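Long-range contacts in AvrRxo1-ORF2 (Xanthomonas oryzae pv. oryzicola, PDB 4Z8T), which probably acts as a chaperone-like partner of the type III effector AvrRxo1-ORF1, with which it forms a complex: residues S26-A31 against Y74-P79; G39-D44 against V81-E86. One frame throughout, in Å; residues are numbered along the deposited sequence.

Contact 1 of 2, residues S26-A31 against Y74-P79; sequences SDLELA and YYVEYP
The CA atoms of the two segments come nearest at A31 and Y75, 5.7 Å apart, where the long helix 6-38 passes the C-terminal part of helix 63-77, which is widened here by a pi-type turn. The methyl of A31 points at this turn and rests on its backbone, CB of A31 being 3.4 Å from O of Y75. V76 fills the next position with both branches. Its CG1, trans to the backbone N (chi1 179°), lies against CB of D27 at 3.9 Å, while CG2 sits over the main chain of the long helix, 3.7 Å from CA of L28. L28 crosses V76 at about a right angle, and its CD1 reaches on to CB of Y75 at 4.0 Å. Past that CB the Y75 ring swings away from the segment 26-31, with Y74 CD2 over the centre of one face, and its hydroxyl hydrogen-bonds F43 N. The carboxylate of D27 forms a salt bridge through OD1 with R19 of the second subunit; V76 also packs on L278 of AvrRxo1-ORF1. No hydrogen bond joins the segments. Close apposition of the two helices therefore rests on small and branched apolar groups laid against backbone and against one another, leaving the polar ends of D27 and Y75 to join this helix pair to the second subunit and to the loop after helix 6-38.

Contact 2 of 2, residues G39-D44 against V81-E86; sequences GKERFD and VMTLKE
The carboxylate of E41 receives the backbone N-H of L84 from above its plane, 67° out of it, with L84 N 3.1 Å from E41 OE1. The F43 ring is met obliquely by the tip of L84, whose CD2 comes to 3.5 Å from F43 CD1; the ring of Y74 also packs against F43. The L84 side chain crosses those of E41 and F43 at about a right angle, and its second methyl, CD1, lies 3.5 Å from CB of D44. E41 reaches L84 because its chain is fully stretched, CG opposite the backbone N (chi1 180°). A water 2.9 Å from E41 OE1 accepts from K85 N, so this oxygen holds one amide of helix 84-94 directly and the next through water, which would be expected to favour its negative charge; the nearby E47 carboxylate would oppose it. T83 is the N-cap of that helix, its OG1 accepting a weak bond from E86 N, while E86 OE1 reaches back to M82 N. The facing segment runs in extended form from the Schellman motif at G39, which ends helix 6-38, to the N-cap D44, where D44 OD1 accepts from E47 N at the start of helix 45-51. Between these two helix ends E41 N donates to M82 O at 2.7 Å in a nearly straight bond (163°), and a second water bridges G39 O and M82 O. The K40 side chain runs extended to CE along the segment 81-86 and bends at its last torsion, placing NZ 2.8 Å from V81 O, in the carbonyl plane; it also bonds Y74 O and makes a cation-pi contact with the Y74 ring. Selenium of M82, a selenomethionine, covers CB of K40 at 4.1 Å.

Contact 1 is buried, its centre about 8 Å from the chain centre against about 14 Å for contact 2, which is partly buried. The first packs helix against helix without a hydrogen bond; the second joins the loop after helix 6-38 to the turn leading into helix 84-94 and to its first residue, where loop amides and carbonyls are met by one another, by side chains and by water. Y74, already joined to contact 2 by the lysine, also hydrogen-bonds E41 O through its OH. Their segments alternate along the chain, helix 6-38 and its loop meeting helices 63-77 and 84-94 in turn. Other protein chains reach contact 1, whereas none touches contact 2.

Contact 1 of 2, residues S26-A31 against Y74-P79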
loop_
_atom_site.group_PDB
_atom_site.type_symbol
_atom_site.label_atom_id
_atom_site.label_comp_id
_atom_site.label_asym_id
_atom_site.label_seq_id
_atom_site.Cartn_x
_atom_site.Cartn_y
_atom_site.Cartn_z
ATOM N N SER B 26 9.653 8.550 8.076
ATOM C CA SER B 26 9.646 7.171 8.546
ATOM C C SER B 26 10.393 6.199 7.630
ATOM O O SER B 26 11.153 5.344 8.113
ATOM C CB SER B 26 8.213 6.688 8.755
ATOM O OG SER B 26 8.235 5.328 9.120
ATOM N N ASP B 27 10.177 6.317 6.319
ATOM C CA ASP B 27 10.884 5.476 5.365
ATOM C C ASP B 27 12.391 5.542 5.594
ATOM O O ASP B 27 13.077 4.516 5.532
ATOM C CB ASP B 27 10.592 5.898 3.917
ATOM C CG ASP B 27 9.195 5.514 3.446
ATOM O OD1 ASP B 27 8.555 4.634 4.062
ATOM O OD2 ASP B 27 8.743 6.096 2.432
ATOM N N LEU B 28 12.898 6.744 5.858
ATOM C CA LEU B 28 14.341 6.936 6.036
ATOM C C LEU B 28 14.784 6.409 7.390
ATOM O O LEU B 28 15.790 5.708 7.479
ATOM C CB LEU B 28 14.734 8.407 5.863
ATOM C CG LEU B 28 16.217 8.735 6.086
ATOM C CD1 LEU B 28 17.098 7.909 5.172
ATOM C CD2 LEU B 28 16.483 10.225 5.874
ATOM N N GLU B 29 14.015 6.707 8.433
ATOM C CA GLU B 29 14.335 6.210 9.776
ATOM C C GLU B 29 14.410 4.687 9.805
ATOM O O GLU B 29 15.381 4.115 10.316
ATOM C CB GLU B 29 13.301 6.686 10.789
ATOM C CG GLU B 29 13.293 8.177 11.030
ATOM C CD GLU B 29 12.045 8.614 11.755
ATOM O OE1 GLU B 29 11.114 7.780 11.897
ATOM O OE2 GLU B 29 11.982 9.787 12.171
ATOM N N LEU B 30 13.396 4.023 9.254
ATOM C CA LEU B 30 13.403 2.560 9.236
ATOM C C LEU B 30 14.535 1.993 8.393
ATOM O O LEU B 30 15.148 0.993 8.757
ATOM C CB LEU B 30 12.055 2.020 8.746
ATOM C CG LEU B 30 10.881 2.332 9.666
ATOM C CD1 LEU B 30 9.597 1.925 8.965
ATOM C CD2 LEU B 30 11.048 1.578 10.973
ATOM N N ALA B 31 14.812 2.638 7.262
ATOM C CA ALA B 31 15.859 2.178 6.372
ATOM C C ALA B 31 17.222 2.255 7.054
ATOM O O ALA B 31 18.061 1.383 6.843
ATOM C CB ALA B 31 15.856 2.986 5.094
ATOM N N TYR B 74 19.914 6.368 -1.509
ATOM C CA TYR B 74 20.806 5.293 -1.115
ATOM C C TYR B 74 20.142 4.358 -0.102
ATOM O O TYR B 74 20.154 3.137 -0.263
ATOM C CB TYR B 74 22.067 5.922 -0.517
ATOM C CG TYR B 74 23.119 4.961 0.001
ATOM C CD1 TYR B 74 23.789 4.102 -0.854
ATOM C CD2 TYR B 74 23.457 4.945 1.347
ATOM C CE1 TYR B 74 24.766 3.241 -0.380
ATOM C CE2 TYR B 74 24.431 4.092 1.826
ATOM C CZ TYR B 74 25.077 3.244 0.961
ATOM O OH TYR B 74 26.045 2.391 1.435
ATOM N N TYR B 75 19.541 4.945 0.925
ATOM C CA TYR B 75 18.987 4.156 2.019
ATOM C C TYR B 75 17.588 3.626 1.747
ATOM O O TYR B 75 17.291 2.489 2.092
ATOM C CB TYR B 75 18.969 4.959 3.312
ATOM C CG TYR B 75 20.334 5.064 3.958
ATOM C CD1 TYR B 75 21.025 3.921 4.337
ATOM C CD2 TYR B 75 20.919 6.298 4.188
ATOM C CE1 TYR B 75 22.277 4.008 4.932
ATOM C CE2 TYR B 75 22.175 6.398 4.786
ATOM C CZ TYR B 75 22.840 5.244 5.150
ATOM O OH TYR B 75 24.084 5.315 5.738
ATOM N N VAL B 76 16.734 4.455 1.153
ATOM C CA VAL B 76 15.321 4.095 1.006
ATOM C C VAL B 76 15.045 3.334 -0.280
ATOM O O VAL B 76 14.321 2.337 -0.277
ATOM C CB VAL B 76 14.422 5.328 1.082
ATOM C CG1 VAL B 76 12.965 4.938 0.914
ATOM C CG2 VAL B 76 14.612 6.020 2.410
ATOM N N GLU B 77 15.633 3.784 -1.382
ATOM C CA GLU B 77 15.332 3.164 -2.671
ATOM C C GLU B 77 16.198 1.967 -3.012
ATOM O O GLU B 77 15.788 1.111 -3.788
ATOM C CB GLU B 77 15.445 4.192 -3.788
ATOM C CG GLU B 77 14.398 5.260 -3.765
ATOM C CD GLU B 77 14.532 6.164 -4.970
ATOM O OE1 GLU B 77 14.693 7.392 -4.786
ATOM O OE2 GLU B 77 14.494 5.636 -6.108
ATOM N N TYR B 78 17.402 1.903 -2.448
ATOM C CA TYR B 78 18.306 0.798 -2.768
ATOM C C TYR B 78 18.819 0.121 -1.506
ATOM O O TYR B 78 20.027 0.152 -1.221
ATOM C CB TYR B 78 19.455 1.282 -3.669
ATOM C CG TYR B 78 18.941 1.822 -4.990
ATOM C CD1 TYR B 78 18.757 0.985 -6.081
ATOM C CD2 TYR B 78 18.598 3.161 -5.125
ATOM C CE1 TYR B 78 18.265 1.467 -7.277
ATOM C CE2 TYR B 78 18.101 3.657 -6.319
ATOM C CZ TYR B 78 17.939 2.799 -7.391
ATOM O OH TYR B 78 17.442 3.280 -8.575
ATOM N N PRO B 79 17.896 -0.492 -0.740
ATOM C CA PRO B 79 18.255 -1.069 0.559
ATOM C C PRO B 79 19.227 -2.237 0.450
ATOM O O PRO B 79 19.962 -2.478 1.408
ATOM C CB PRO B 79 16.905 -1.550 1.114
ATOM C CG PRO B 79 16.059 -1.789 -0.082
ATOM C CD PRO B 79 16.477 -0.730 -1.071
#

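Contact 2 of 2, residues G39-D44 against V81-E86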
loop_
_atom_site.group_PDB
_atom_site.type_symbol
_atom_site.label_atom_id
_atom_site.label_comp_id
_atom_site.label_asym_id
_atom_site.label_seq_id
_atom_site.Cartn_x
_atom_site.Cartn_y
_atom_site.Cartn_z
ATOM N N GLY B 39 25.005 -3.911 8.099
ATOM C CA GLY B 39 26.365 -3.452 7.873
ATOM C C GLY B 39 26.571 -2.648 6.602
ATOM O O GLY B 39 27.686 -2.566 6.085
ATOM N N LYS B 40 25.496 -2.046 6.099
ATOM C CA LYS B 40 25.567 -1.221 4.897
ATOM C C LYS B 40 26.517 -0.046 5.127
ATOM O O LYS B 40 26.510 0.561 6.198
ATOM C CB LYS B 40 24.157 -0.725 4.545
ATOM C CG LYS B 40 24.051 0.229 3.355
ATOM C CD LYS B 40 22.591 0.296 2.908
ATOM C CE LYS B 40 22.365 1.365 1.860
ATOM N NZ LYS B 40 21.389 0.881 0.845
ATOM N N GLU B 41 27.351 0.259 4.134
ATOM C CA GLU B 41 28.310 1.356 4.246
ATOM C C GLU B 41 27.616 2.679 4.563
ATOM O O GLU B 41 26.581 3.012 3.976
ATOM C CB GLU B 41 29.143 1.475 2.962
ATOM C CG GLU B 41 30.175 2.591 2.974
ATOM C CD GLU B 41 31.017 2.619 1.710
ATOM O OE1 GLU B 41 30.886 1.694 0.877
ATOM O OE2 GLU B 41 31.816 3.568 1.551
ATOM N N ARG B 42 28.173 3.418 5.514
ATOM C CA ARG B 42 27.618 4.703 5.915
ATOM C C ARG B 42 27.626 5.691 4.752
ATOM O O ARG B 42 28.627 5.806 4.044
ATOM C CB ARG B 42 28.434 5.285 7.062
ATOM C CG ARG B 42 27.893 6.596 7.570
ATOM C CD ARG B 42 27.167 6.401 8.883
ATOM N NE ARG B 42 28.070 5.885 9.908
ATOM C CZ ARG B 42 27.811 5.897 11.212
ATOM N NH1 ARG B 42 26.670 6.406 11.663
ATOM N NH2 ARG B 42 28.698 5.403 12.068
ATOM N N PHE B 43 26.523 6.413 4.556
ATOM C CA PHE B 43 26.460 7.331 3.424
ATOM C C PHE B 43 27.408 8.516 3.576
ATOM O O PHE B 43 27.369 9.242 4.577
ATOM C CB PHE B 43 25.042 7.827 3.146
ATOM C CG PHE B 43 24.946 8.665 1.901
ATOM C CD1 PHE B 43 24.955 8.067 0.648
ATOM C CD2 PHE B 43 24.886 10.047 1.979
ATOM C CE1 PHE B 43 24.890 8.833 -0.503
ATOM C CE2 PHE B 43 24.818 10.817 0.831
ATOM C CZ PHE B 43 24.820 10.208 -0.407
ATOM N N ASP B 44 28.230 8.704 2.545
ATOM C CA ASP B 44 29.296 9.698 2.518
ATOM C C ASP B 44 29.216 10.407 1.166
ATOM O O ASP B 44 29.715 9.890 0.169
ATOM C CB ASP B 44 30.643 8.973 2.674
ATOM C CG ASP B 44 31.844 9.910 2.674
ATOM O OD1 ASP B 44 31.941 10.806 1.805
ATOM O OD2 ASP B 44 32.724 9.718 3.540
ATOM N N VAL B 81 21.684 -2.459 -1.722
ATOM C CA VAL B 81 22.991 -1.934 -2.108
ATOM C C VAL B 81 23.804 -1.649 -0.848
ATOM O O VAL B 81 23.374 -0.881 0.010
ATOM C CB VAL B 81 22.843 -0.647 -2.948
ATOM C CG1 VAL B 81 24.187 0.044 -3.131
ATOM C CG2 VAL B 81 22.209 -0.971 -4.295
HETATM N N MSE B 82 24.978 -2.268 -0.736
HETATM C CA MSE B 82 25.744 -2.224 0.510
HETATM C C MSE B 82 26.842 -1.159 0.539
HETATM O O MSE B 82 27.287 -0.738 1.615
HETATM C CB MSE B 82 26.351 -3.600 0.796
HETATM C CG MSE B 82 25.330 -4.693 1.034
HETATM SE SE MSE B 82 24.361 -4.412 2.693
HETATM C CE MSE B 82 22.589 -4.119 1.942
ATOM N N THR B 83 27.264 -0.716 -0.643
ATOM C CA THR B 83 28.427 0.158 -0.768
ATOM C C THR B 83 28.177 1.377 -1.655
ATOM O O THR B 83 27.341 1.334 -2.558
ATOM C CB THR B 83 29.626 -0.626 -1.330
ATOM O OG1 THR B 83 29.247 -1.267 -2.555
ATOM C CG2 THR B 83 30.071 -1.687 -0.340
ATOM N N LEU B 84 28.917 2.455 -1.396
ATOM C CA LEU B 84 28.812 3.676 -2.190
ATOM C C LEU B 84 29.382 3.488 -3.590
ATOM O O LEU B 84 29.026 4.217 -4.518
ATOM C CB LEU B 84 29.520 4.836 -1.492
ATOM C CG LEU B 84 28.907 5.345 -0.188
ATOM C CD1 LEU B 84 29.785 6.416 0.414
ATOM C CD2 LEU B 84 27.526 5.904 -0.428
ATOM N N LYS B 85 30.268 2.507 -3.736
ATOM C CA LYS B 85 30.872 2.199 -5.027
ATOM C C LYS B 85 29.828 1.550 -5.922
ATOM O O LYS B 85 29.800 1.761 -7.137
ATOM C CB LYS B 85 32.065 1.260 -4.832
ATOM C CG LYS B 85 32.942 1.073 -6.059
ATOM C CD LYS B 85 32.635 -0.229 -6.782
ATOM C CE LYS B 85 33.805 -0.646 -7.663
ATOM N NZ LYS B 85 35.052 -0.807 -6.860
ATOM N N GLU B 86 28.965 0.762 -5.297
ATOM C CA GLU B 86 27.854 0.108 -5.968
ATOM C C GLU B 86 26.847 1.170 -6.386
ATOM O O GLU B 86 26.405 1.219 -7.537
ATOM C CB GLU B 86 27.204 -0.848 -4.972
ATOM C CG GLU B 86 26.381 -1.984 -5.543
ATOM C CD GLU B 86 26.118 -3.053 -4.492
ATOM O OE1 GLU B 86 26.528 -2.855 -3.325
ATOM O OE2 GLU B 86 25.516 -4.093 -4.826
HETATM O O HOH W 1 28.969 -2.880 3.362
HETATM O O HOH W 2 32.179 1.283 -1.649
#